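Local coordinates for protein 3-dehydroquinate dehydratase (Zymomonas mobilis subsp. mobilis, PDB 6SMF) that probably catalyses the trans-dehydration of 3-dehydroquinate to 3-dehydroshikimate through an enolate intermediate, the third step of the shikimate pathway to chorismate, at residues 83-86 and 87-90; 91-94 and 95-99. All coordinates share one frame; numbering follows the deposited sequence.

Interaction 1 (83-86 and 87-90)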
loop_
_atom_site.group_PDB
_atom_site.type_symbol
_atom_site.label_atom_id
_atom_site.label_comp_id
_atom_site.label_asym_id
_atom_site.label_seq_id
_atom_site.Cartn_x
_atom_site.Cartn_y
_atom_site.Cartn_z
ATOM N N ALA A 83 -16.903 20.318 -6.109
ATOM C CA ALA A 83 -17.681 19.062 -5.942
ATOM C C ALA A 83 -16.753 17.851 -6.181
ATOM O O ALA A 83 -15.648 17.848 -5.566
ATOM C CB ALA A 83 -18.877 19.058 -6.835
ATOM N N ALA A 84 -17.118 16.877 -7.032
ATOM C CA ALA A 84 -16.321 15.629 -7.162
ATOM C C ALA A 84 -14.918 15.931 -7.692
ATOM O O ALA A 84 -14.055 15.147 -7.426
ATOM C CB ALA A 84 -16.992 14.625 -8.051
ATOM N N TYR A 85 -14.710 17.019 -8.435
ATOM C CA TYR A 85 -13.394 17.294 -9.051
ATOM C C TYR A 85 -12.408 17.657 -7.932
ATOM O O TYR A 85 -11.188 17.597 -8.180
ATOM C CB TYR A 85 -13.473 18.379 -10.140
ATOM C CG TYR A 85 -14.185 17.984 -11.407
ATOM C CD1 TYR A 85 -13.993 16.747 -11.988
ATOM C CD2 TYR A 85 -15.058 18.859 -12.052
ATOM C CE1 TYR A 85 -14.642 16.394 -13.161
ATOM C CE2 TYR A 85 -15.728 18.504 -13.208
ATOM C CZ TYR A 85 -15.513 17.267 -13.773
ATOM O OH TYR A 85 -16.153 16.879 -14.916
ATOM N N THR A 86 -12.904 18.050 -6.754
ATOM C CA THR A 86 -12.058 18.311 -5.552
ATOM C C THR A 86 -11.126 17.115 -5.304
ATOM O O THR A 86 -9.989 17.331 -4.890
ATOM C CB THR A 86 -12.844 18.449 -4.239
ATOM O OG1 THR A 86 -13.964 19.377 -4.267
ATOM C CG2 THR A 86 -11.843 18.800 -3.150
ATOM N N HIS A 87 -11.590 15.897 -5.584
ATOM C CA HIS A 87 -10.914 14.630 -5.243
ATOM C C HIS A 87 -10.095 14.099 -6.423
ATOM O O HIS A 87 -9.280 13.203 -6.176
ATOM C CB HIS A 87 -11.925 13.603 -4.715
ATOM C CG HIS A 87 -12.925 14.210 -3.793
ATOM N ND1 HIS A 87 -12.552 14.930 -2.648
ATOM C CD2 HIS A 87 -14.267 14.293 -3.889
ATOM C CE1 HIS A 87 -13.623 15.430 -2.075
ATOM N NE2 HIS A 87 -14.704 15.057 -2.819
ATOM N N THR A 88 -10.181 14.683 -7.622
ATOM C CA THR A 88 -9.493 14.139 -8.826
ATOM C C THR A 88 -8.582 15.187 -9.487
ATOM O O THR A 88 -7.665 14.779 -10.218
ATOM C CB THR A 88 -10.536 13.569 -9.807
ATOM O OG1 THR A 88 -11.407 14.591 -10.225
ATOM C CG2 THR A 88 -11.468 12.539 -9.194
ATOM N N SER A 89 -8.813 16.487 -9.311
ATOM C CA SER A 89 -8.250 17.498 -10.248
ATOM C C SER A 89 -6.894 18.053 -9.782
ATOM O O SER A 89 -6.856 19.041 -9.074
ATOM C CB SER A 89 -9.205 18.601 -10.562
ATOM O OG SER A 89 -8.654 19.346 -11.646
ATOM N N VAL A 90 -5.817 17.456 -10.270
ATOM C CA VAL A 90 -4.468 18.056 -10.231
ATOM C C VAL A 90 -4.508 19.373 -11.003
ATOM O O VAL A 90 -3.834 20.339 -10.569
ATOM C CB VAL A 90 -3.411 17.111 -10.801
ATOM C CG1 VAL A 90 -2.047 17.772 -10.822
ATOM C CG2 VAL A 90 -3.341 15.813 -9.993
#
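Residues 83-86 and 87-90 make a local contact within the loop that leaves strand 77-81 and leads into helix 90-98, with the His87 ring lying over Thr86 and backbone bonds tying Tyr85 to Thr88 and Ser89. Thr86 CB lies against one face of the imidazole, 3.9 Å from the centroid of the His87 ring and 17° off its normal, a CH-pi contact. Both nitrogens of that ring are engaged: ND1 bonds to the backbone O of Lys120, and NE2 to a bound citrate, probably from the crystallisation liquor. Thr86 is held in turn by the loop's own backbone. Its OG1, set beside the backbone N (chi1 -51°), lies 2.6 Å from Ala83 O and donates to it in the carbonyl plane, on a lone pair; the same oxygen also accepts Thr86 N at 3.0 Å. More backbone bonds follow. His87 N reaches Ala84 O at 3.2 Å, while Tyr85 O takes two donors, Thr88 N at 3.1 Å and Ser89 N at 2.9 Å. Beside this, Thr88 OG1 stands at the edge of the Tyr85 ring, 3.8 Å from Tyr85 CD1. Outside the loop, Thr88 OG1 is hydrogen-bonded to a bound Tris molecule, probably also from the liquor, Tyr85 OH to Asn58 O, and OG of Ser89, the N-cap of the following helix, to Ile92 N and Glu60 OE1. With His87 predicted to bind substrate, and Thr86 beside the predicted proton donor His107, this is a strand-to-helix turn that probably lines the type II dehydroquinase active site.

Interaction 2 (91-94 and 95-99)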
loop_
_atom_site.group_PDB
_atom_site.type_symbol
_atom_site.label_atom_id
_atom_site.label_comp_id
_atom_site.label_asym_id
_atom_site.label_seq_id
_atom_site.Cartn_x
_atom_site.Cartn_y
_atom_site.Cartn_z
ATOM N N ALA A 91 -5.319 19.461 -12.055
ATOM C CA ALA A 91 -5.305 20.658 -12.923
ATOM C C ALA A 91 -5.906 21.835 -12.151
ATOM O O ALA A 91 -5.357 22.967 -12.328
ATOM C CB ALA A 91 -6.031 20.378 -14.212
ATOM N N ILE A 92 -6.954 21.598 -11.326
ATOM C CA ILE A 92 -7.525 22.687 -10.481
ATOM C C ILE A 92 -6.520 23.081 -9.396
ATOM O O ILE A 92 -6.415 24.264 -9.083
ATOM C CB ILE A 92 -8.896 22.310 -9.927
ATOM C CG1 ILE A 92 -9.948 22.427 -11.031
ATOM C CG2 ILE A 92 -9.297 23.156 -8.729
ATOM C CD1 ILE A 92 -11.207 21.646 -10.704
ATOM N N TYR A 93 -5.775 22.109 -8.860
ATOM C CA TYR A 93 -4.744 22.357 -7.825
ATOM C C TYR A 93 -3.723 23.329 -8.434
ATOM O O TYR A 93 -3.360 24.311 -7.784
ATOM C CB TYR A 93 -4.163 21.026 -7.334
ATOM C CG TYR A 93 -2.814 21.118 -6.680
ATOM C CD1 TYR A 93 -2.669 21.310 -5.324
ATOM C CD2 TYR A 93 -1.663 20.998 -7.434
ATOM C CE1 TYR A 93 -1.412 21.404 -4.727
ATOM C CE2 TYR A 93 -0.415 21.080 -6.864
ATOM C CZ TYR A 93 -0.269 21.282 -5.512
ATOM O OH TYR A 93 1.046 21.369 -5.109
ATOM N N ASP A 94 -3.294 23.070 -9.668
ATOM C CA ASP A 94 -2.241 23.869 -10.344
ATOM C C ASP A 94 -2.790 25.267 -10.671
ATOM O O ASP A 94 -2.016 26.256 -10.480
ATOM C CB ASP A 94 -1.743 23.141 -11.586
ATOM C CG ASP A 94 -0.593 22.216 -11.285
ATOM O OD1 ASP A 94 0.068 22.414 -10.230
ATOM O OD2 ASP A 94 -0.300 21.380 -12.138
ATOM N N ALA A 95 -4.049 25.352 -11.124
ATOM C CA ALA A 95 -4.717 26.643 -11.409
ATOM C C ALA A 95 -4.697 27.527 -10.158
ATOM O O ALA A 95 -4.201 28.645 -10.243
ATOM C CB ALA A 95 -6.119 26.420 -11.895
ATOM N N ILE A 96 -5.130 27.009 -9.019
ATOM C CA ILE A 96 -5.133 27.746 -7.723
ATOM C C ILE A 96 -3.712 28.198 -7.392
ATOM O O ILE A 96 -3.505 29.391 -7.123
ATOM C CB ILE A 96 -5.723 26.895 -6.610
ATOM C CG1 ILE A 96 -7.177 26.568 -6.887
ATOM C CG2 ILE A 96 -5.545 27.585 -5.280
ATOM C CD1 ILE A 96 -7.641 25.336 -6.139
ATOM N N ARG A 97 -2.750 27.295 -7.491
ATOM C CA ARG A 97 -1.357 27.658 -7.177
ATOM C C ARG A 97 -0.784 28.696 -8.155
ATOM O O ARG A 97 0.020 29.546 -7.691
ATOM C CB ARG A 97 -0.545 26.386 -7.069
ATOM C CG ARG A 97 -0.756 25.762 -5.701
ATOM C CD ARG A 97 0.206 24.649 -5.397
ATOM N NE ARG A 97 1.446 25.108 -4.761
ATOM C CZ ARG A 97 2.671 24.845 -5.209
ATOM N NH1 ARG A 97 2.839 24.134 -6.311
ATOM N NH2 ARG A 97 3.726 25.357 -4.600
ATOM N N ALA A 98 -1.177 28.667 -9.432
ATOM C CA ALA A 98 -0.595 29.556 -10.482
ATOM C C ALA A 98 -1.126 30.983 -10.310
ATOM O O ALA A 98 -0.350 31.900 -10.507
ATOM C CB ALA A 98 -0.930 29.048 -11.854
ATOM N N ILE A 99 -2.397 31.136 -9.936
ATOM C CA ILE A 99 -3.053 32.470 -9.764
ATOM C C ILE A 99 -2.724 33.028 -8.379
ATOM O O ILE A 99 -2.450 32.239 -7.480
ATOM C CB ILE A 99 -4.568 32.399 -10.000
ATOM C CG1 ILE A 99 -5.304 31.704 -8.846
ATOM C CG2 ILE A 99 -4.829 31.762 -11.346
ATOM C CD1 ILE A 99 -6.811 31.693 -8.980
#
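Asp94 O accepts the shortest backbone bond between 91-94 and 95-99, from Ala98 N at 2.8 Å, though the N-H meets it at a bent 138°. Three more i to i+4 bonds run alongside; Ile96 N to Ile92 O is nearly straight. On one side of the helix, Tyr93 and Arg97 run alongside each other in the same direction. Arg97 CG lies beside the backbone N (chi1 -81°) and the chain runs extended to CD, which rests 3.4 Å from Tyr93 CZ; the bend comes after it, at NE, and the guanidinium plane is turned 26° from that of the phenol ring. The Tyr93 hydroxyl is hydrogen-bonded to Glu115 of a neighbouring subunit, which also forms a long, weak ion pair with Arg97. The buried side is apolar: Ile92 CG2 touches Ile96 CD1 at 3.8 Å, and both isoleucines pack on Leu80 of strand 77-81. The Asp94 carboxylate makes a salt bridge with Arg118 of that same neighbouring subunit. Asp94 and Arg118 are both predicted substrate-binding residues, consistent with an active site completed across a subunit interface. This is a regular alpha-helix of a beta-alpha-beta unit, one side against the sheet and the other against a partner chain of the dodecamer.

From the N terminus, the chain leaves strand 77-81, winds through interaction 1 at 83-90, and enters helix 90-98; interaction 2 covers nearly all of it and the residue after its end, before strand 103-107. Interaction 1 closes turns of the loop, interaction 2 closes helical turns; the second starts where the first stops, so they neither nest nor cross. Their centres are 12 Å apart, yet they touch where Tyr85 CB meets Ile92 CD1 at 4.0 Å. Together they span most of the connection of a beta-alpha-beta unit, the first next to this chain's predicted proton donor, the second presenting a predicted substrate-binding residue to a neighbouring subunit, which both contacts reach.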